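Outer membrane protein YopM (Yersinia pestis, PDB 1JL5) acts as a secreted leucine-rich-repeat effector and virulence factor that probably alters host cell physiology and promotes bacterial survival in host tissues. Local coordinates at residues Glu94-Ser99 with Leu116-Asn121; Gln111-Leu116 with Pro131-Leu136. One frame throughout, in Å; residues are numbered along the deposited sequence.

Contact 1. Residues Glu94-Ser99 with Leu116-Asn121; sequences ESLVAS and LLVDNN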
loop_
_atom_site.group_PDB
_atom_site.type_symbol
_atom_site.label_atom_id
_atom_site.label_comp_id
_atom_site.label_asym_id
_atom_site.label_seq_id
_atom_site.Cartn_x
_atom_site.Cartn_y
_atom_site.Cartn_z
ATOM N N GLU A 94 -42.307 -4.071 -15.118
ATOM C CA GLU A 94 -41.727 -3.086 -16.008
ATOM C C GLU A 94 -40.246 -2.984 -15.704
ATOM O O GLU A 94 -39.439 -2.674 -16.575
ATOM C CB GLU A 94 -42.417 -1.740 -15.817
ATOM C CG GLU A 94 -43.728 -1.641 -16.581
ATOM C CD GLU A 94 -44.460 -0.352 -16.309
ATOM O OE1 GLU A 94 -43.806 0.711 -16.326
ATOM O OE2 GLU A 94 -45.687 -0.401 -16.085
ATOM N N SER A 95 -39.896 -3.276 -14.459
ATOM C CA SER A 95 -38.514 -3.216 -14.036
ATOM C C SER A 95 -38.092 -4.451 -13.261
ATOM O O SER A 95 -38.633 -4.753 -12.196
ATOM C CB SER A 95 -38.284 -1.976 -13.174
ATOM O OG SER A 95 -36.952 -1.940 -12.693
ATOM N N LEU A 96 -37.127 -5.173 -13.813
ATOM C CA LEU A 96 -36.602 -6.348 -13.149
ATOM C C LEU A 96 -35.223 -6.008 -12.622
ATOM O O LEU A 96 -34.294 -5.780 -13.391
ATOM C CB LEU A 96 -36.481 -7.530 -14.105
ATOM C CG LEU A 96 -35.713 -8.704 -13.486
ATOM C CD1 LEU A 96 -36.431 -9.184 -12.226
ATOM C CD2 LEU A 96 -35.583 -9.829 -14.496
ATOM N N VAL A 97 -35.100 -5.955 -11.306
ATOM C CA VAL A 97 -33.823 -5.677 -10.682
ATOM C C VAL A 97 -33.441 -6.958 -9.960
ATOM O O VAL A 97 -33.972 -7.265 -8.895
ATOM C CB VAL A 97 -33.930 -4.518 -9.674
ATOM C CG1 VAL A 97 -32.561 -4.210 -9.092
ATOM C CG2 VAL A 97 -34.506 -3.288 -10.362
ATOM N N ALA A 98 -32.542 -7.721 -10.565
ATOM C CA ALA A 98 -32.088 -8.975 -9.982
ATOM C C ALA A 98 -30.572 -8.956 -9.979
ATOM O O ALA A 98 -29.913 -9.937 -10.321
ATOM C CB ALA A 98 -32.607 -10.148 -10.799
ATOM N N SER A 99 -30.025 -7.816 -9.589
ATOM C CA SER A 99 -28.587 -7.646 -9.538
ATOM C C SER A 99 -27.993 -8.538 -8.467
ATOM O O SER A 99 -28.665 -8.920 -7.512
ATOM C CB SER A 99 -28.248 -6.193 -9.216
ATOM O OG SER A 99 -28.966 -5.316 -10.062
ATOM N N LEU A 116 -34.240 -3.675 -17.171
ATOM C CA LEU A 116 -33.671 -4.961 -16.807
ATOM C C LEU A 116 -32.323 -4.716 -16.151
ATOM O O LEU A 116 -31.362 -4.351 -16.824
ATOM C CB LEU A 116 -33.481 -5.840 -18.042
ATOM C CG LEU A 116 -32.748 -7.153 -17.768
ATOM C CD1 LEU A 116 -33.559 -7.992 -16.779
ATOM C CD2 LEU A 116 -32.533 -7.907 -19.065
ATOM N N LEU A 117 -32.264 -4.895 -14.835
ATOM C CA LEU A 117 -31.033 -4.711 -14.076
ATOM C C LEU A 117 -30.641 -6.034 -13.458
ATOM O O LEU A 117 -31.083 -6.372 -12.364
ATOM C CB LEU A 117 -31.213 -3.686 -12.958
ATOM C CG LEU A 117 -30.961 -2.213 -13.268
ATOM C CD1 LEU A 117 -32.007 -1.699 -14.234
ATOM C CD2 LEU A 117 -30.985 -1.419 -11.966
ATOM N N VAL A 118 -29.809 -6.780 -14.164
ATOM C CA VAL A 118 -29.362 -8.069 -13.683
ATOM C C VAL A 118 -27.847 -8.102 -13.697
ATOM O O VAL A 118 -27.228 -9.102 -14.051
ATOM C CB VAL A 118 -29.924 -9.201 -14.557
ATOM C CG1 VAL A 118 -31.428 -9.296 -14.355
ATOM C CG2 VAL A 118 -29.607 -8.932 -16.016
ATOM N N ASP A 119 -27.254 -6.980 -13.318
ATOM C CA ASP A 119 -25.808 -6.883 -13.262
ATOM C C ASP A 119 -25.353 -7.856 -12.191
ATOM O O ASP A 119 -26.121 -8.207 -11.293
ATOM C CB ASP A 119 -25.393 -5.476 -12.863
ATOM C CG ASP A 119 -26.054 -5.032 -11.585
ATOM O OD1 ASP A 119 -27.277 -4.786 -11.623
ATOM O OD2 ASP A 119 -25.367 -4.946 -10.542
ATOM N N ASN A 120 -24.104 -8.293 -12.289
ATOM C CA ASN A 120 -23.554 -9.207 -11.309
ATOM C C ASN A 120 -24.342 -10.500 -11.211
ATOM O O ASN A 120 -24.948 -10.820 -10.192
ATOM C CB ASN A 120 -23.485 -8.514 -9.955
ATOM C CG ASN A 120 -22.536 -7.342 -9.971
ATOM O OD1 ASN A 120 -21.322 -7.522 -9.978
ATOM N ND2 ASN A 120 -23.084 -6.134 -10.006
ATOM N N ASN A 121 -24.329 -11.226 -12.313
ATOM C CA ASN A 121 -24.976 -12.511 -12.406
ATOM C C ASN A 121 -24.054 -13.319 -13.281
ATOM O O ASN A 121 -22.952 -12.874 -13.580
ATOM C CB ASN A 121 -26.366 -12.371 -13.019
ATOM C CG ASN A 121 -27.393 -11.966 -11.994
ATOM O OD1 ASN A 121 -27.647 -12.704 -11.050
ATOM N ND2 ASN A 121 -27.978 -10.788 -12.161
#

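Contact 2. Residues Gln111-Leu116 with Pro131-Leu136; sequences QSLKSL and PLLEYL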
loop_
_atom_site.group_PDB
_atom_site.type_symbol
_atom_site.label_atom_id
_atom_site.label_comp_id
_atom_site.label_asym_id
_atom_site.label_seq_id
_atom_site.Cartn_x
_atom_site.Cartn_y
_atom_site.Cartn_z
ATOM N N GLN A 111 -43.283 -8.256 -21.903
ATOM C CA GLN A 111 -43.242 -7.303 -22.999
ATOM C C GLN A 111 -43.382 -5.915 -22.403
ATOM O O GLN A 111 -43.198 -4.907 -23.081
ATOM C CB GLN A 111 -44.393 -7.571 -23.964
ATOM C CG GLN A 111 -44.285 -8.903 -24.663
ATOM C CD GLN A 111 -43.092 -8.954 -25.584
ATOM O OE1 GLN A 111 -43.049 -8.250 -26.592
ATOM N NE2 GLN A 111 -42.109 -9.781 -25.243
ATOM N N SER A 112 -43.713 -5.878 -21.121
ATOM C CA SER A 112 -43.886 -4.625 -20.408
ATOM C C SER A 112 -42.579 -4.185 -19.757
ATOM O O SER A 112 -42.491 -3.087 -19.205
ATOM C CB SER A 112 -44.943 -4.798 -19.327
ATOM O OG SER A 112 -44.569 -5.851 -18.454
ATOM N N LEU A 113 -41.566 -5.043 -19.816
ATOM C CA LEU A 113 -40.291 -4.717 -19.197
ATOM C C LEU A 113 -39.632 -3.509 -19.843
ATOM O O LEU A 113 -39.376 -3.485 -21.048
ATOM C CB LEU A 113 -39.333 -5.909 -19.256
ATOM C CG LEU A 113 -38.259 -5.836 -18.164
ATOM C CD1 LEU A 113 -38.937 -6.025 -16.813
ATOM C CD2 LEU A 113 -37.188 -6.893 -18.382
ATOM N N LYS A 114 -39.368 -2.500 -19.028
ATOM C CA LYS A 114 -38.723 -1.288 -19.499
ATOM C C LYS A 114 -37.316 -1.248 -18.935
ATOM O O LYS A 114 -36.404 -0.673 -19.528
ATOM C CB LYS A 114 -39.488 -0.057 -19.022
ATOM C CG LYS A 114 -40.835 0.140 -19.686
ATOM C CD LYS A 114 -41.511 1.381 -19.137
ATOM C CE LYS A 114 -42.790 1.700 -19.891
ATOM N NZ LYS A 114 -43.453 2.896 -19.303
ATOM N N SER A 115 -37.140 -1.876 -17.784
ATOM C CA SER A 115 -35.844 -1.876 -17.141
ATOM C C SER A 115 -35.402 -3.260 -16.686
ATOM O O SER A 115 -36.095 -3.932 -15.923
ATOM C CB SER A 115 -35.871 -0.923 -15.950
ATOM O OG SER A 115 -34.605 -0.864 -15.329
ATOM N N LEU A 116 -34.240 -3.675 -17.171
ATOM C CA LEU A 116 -33.671 -4.961 -16.807
ATOM C C LEU A 116 -32.323 -4.716 -16.151
ATOM O O LEU A 116 -31.362 -4.351 -16.824
ATOM C CB LEU A 116 -33.481 -5.840 -18.042
ATOM C CG LEU A 116 -32.748 -7.153 -17.768
ATOM C CD1 LEU A 116 -33.559 -7.992 -16.779
ATOM C CD2 LEU A 116 -32.533 -7.907 -19.065
ATOM N N PRO A 131 -39.439 -5.531 -26.109
ATOM C CA PRO A 131 -39.611 -4.363 -26.976
ATOM C C PRO A 131 -39.550 -3.000 -26.299
ATOM O O PRO A 131 -39.102 -2.027 -26.896
ATOM C CB PRO A 131 -40.964 -4.623 -27.634
ATOM C CG PRO A 131 -41.703 -5.381 -26.577
ATOM C CD PRO A 131 -40.656 -6.363 -26.112
ATOM N N LEU A 132 -39.992 -2.928 -25.053
ATOM C CA LEU A 132 -40.004 -1.658 -24.340
ATOM C C LEU A 132 -38.775 -1.406 -23.476
ATOM O O LEU A 132 -38.724 -0.419 -22.742
ATOM C CB LEU A 132 -41.252 -1.575 -23.461
ATOM C CG LEU A 132 -42.590 -1.849 -24.152
ATOM C CD1 LEU A 132 -43.711 -1.703 -23.134
ATOM C CD2 LEU A 132 -42.788 -0.881 -25.310
ATOM N N LEU A 133 -37.781 -2.281 -23.559
ATOM C CA LEU A 133 -36.602 -2.108 -22.734
ATOM C C LEU A 133 -35.958 -0.736 -22.901
ATOM O O LEU A 133 -35.558 -0.338 -23.994
ATOM C CB LEU A 133 -35.571 -3.202 -23.019
ATOM C CG LEU A 133 -34.618 -3.390 -21.833
ATOM C CD1 LEU A 133 -35.428 -3.845 -20.626
ATOM C CD2 LEU A 133 -33.534 -4.399 -22.168
ATOM N N GLU A 134 -35.879 -0.016 -21.793
ATOM C CA GLU A 134 -35.286 1.308 -21.760
ATOM C C GLU A 134 -33.917 1.222 -21.105
ATOM O O GLU A 134 -32.983 1.936 -21.476
ATOM C CB GLU A 134 -36.171 2.254 -20.955
ATOM C CG GLU A 134 -37.440 2.671 -21.666
ATOM C CD GLU A 134 -38.392 3.402 -20.750
ATOM O OE1 GLU A 134 -37.940 3.900 -19.697
ATOM O OE2 GLU A 134 -39.593 3.482 -21.084
ATOM N N TYR A 135 -33.810 0.340 -20.122
ATOM C CA TYR A 135 -32.567 0.165 -19.397
ATOM C C TYR A 135 -32.138 -1.292 -19.428
ATOM O O TYR A 135 -32.863 -2.180 -18.977
ATOM C CB TYR A 135 -32.750 0.631 -17.953
ATOM C CG TYR A 135 -31.476 0.699 -17.139
ATOM C CD1 TYR A 135 -30.690 -0.433 -16.934
ATOM C CD2 TYR A 135 -31.068 1.897 -16.554
ATOM C CE1 TYR A 135 -29.529 -0.376 -16.165
ATOM C CE2 TYR A 135 -29.910 1.965 -15.783
ATOM C CZ TYR A 135 -29.147 0.825 -15.594
ATOM O OH TYR A 135 -28.001 0.886 -14.835
ATOM N N LEU A 136 -30.958 -1.532 -19.984
ATOM C CA LEU A 136 -30.410 -2.872 -20.053
ATOM C C LEU A 136 -29.174 -2.910 -19.166
ATOM O O LEU A 136 -28.071 -2.585 -19.604
ATOM C CB LEU A 136 -30.027 -3.230 -21.486
ATOM C CG LEU A 136 -29.379 -4.607 -21.653
ATOM C CD1 LEU A 136 -30.334 -5.685 -21.178
ATOM C CD2 LEU A 136 -29.005 -4.823 -23.104
HETATM O O HOH W 1 -41.224 4.827 -19.535
#

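Contact 1. Residues Glu94-Ser99 with Leu116-Asn121
Asn121 reaches across to Ala98 with its side-chain amide. Its CB points toward residues 94-99, with CG beside the backbone N (chi1 -83°); CG itself lies 3.6 Å from Ala98 O. ND2 at the tip gives one hydrogen to Ala98 O at 2.8 Å, almost straight at 178° and in the amide plane. The other goes to Val118 O, which ND2 meets from above the carbonyl plane. OD1, the remaining atom of the amide, accepts from Leu103 N; both N-H groups and the oxygen have partners, which sets the flip of the amide. Ala98 O also takes a bond from Asn101 ND2. This is the asparagine ladder typical of leucine-rich repeats: Asn121 ties Val118 O of its own turn of the solenoid to Ala98 O of the turn before, and Asn141 repeats the step to Val118 O. Here the turns are LRR 2 and LRR 3. Upstream, the strands 95-97 and 115-117 pair in parallel through Leu117 N to Leu96 O, 2.6 Å, and Ala98 N to Leu117 O, 2.7 Å. Leu96 and Leu116 lie side by side on one face, CD2 of Leu96 touching CD1 of Leu116 at 3.6 Å. Val97 CG1 lies alongside Leu117 CB on the other face. Past the strands, Val118 CG1 rests on Ala98 CB at 3.8 Å. The contact of Ser99 OG with Asp119 OD1 is so short that its details are doubtful; Asp119 OD2 takes Asn120 ND2 on its anti side.

Contact 2. Residues Gln111-Leu116 with Pro131-Leu136
Lys114 and Glu134 run side by side in the same direction, both extended beyond CG. Glu134 OE2 lies against the lysine's methylene flank, 3.4 Å from Lys114 CD, and stops short of a salt bridge, with Lys114 NZ at 4.3 Å. A water closes the gap, accepting from Lys114 NZ at 3.0 Å and donating to Glu134 OE2 at 2.6 Å. Lys114 NZ also has a long, weak ion pair with Glu94 OE1, so the amine sits between acidic groups on either neighbouring turn. Leu113 and Leu133 likewise lie side by side, as do Leu116 and Leu136, where Leu116 CD2 meets Leu136 CD1 at 3.8 Å. Leu133 CB points away from 111-116, but chi1 -157° and chi2 62° together bring its CD1 back to Leu116 CB, also at 3.8 Å. Leucines stacked from turn to turn form the hydrophobic core of the leucine-rich-repeat solenoid, here carried from the loop 111-114 into strand 115-117 and its parallel neighbour 135-137. Leu116 N bonds Tyr135 O and Tyr135 N bonds Lys114 O, as parallel pairing. On the face opposite Leu116 and Leu136, Ser115 OG lies obliquely to the Tyr135 ring and 3.5 Å from Tyr135 CB, whereas Leu116 O comes to the ring's edge, near its plane. Gln111 and Pro131 cross at about a right angle at the outer end: the glutamine bends at chi2 (-66°), bringing OE1 to within 3.1 Å of Pro131 CD.

How the contacts relate
Contacts 1 and 2 are successive steps of one repeat stack, sharing Leu116 and strand 115-117: contact 1 joins it to strand 95-97, contact 2 to strand 135-137. Contact 1 is the buried one and takes in the strands and the turn after them, where the Asn121 amide bonds backbone carbonyls and Asp119 meets side-chain groups. Contact 2 is only partly buried and takes in the loop leading into the strands, with its charged pair and Gln111 toward the surface. They also meet directly: Leu96 N probably bonds Ser115 O, and Leu117 CD1 packs against Tyr135 CD1. Leucine rows on one sheet face are common to both.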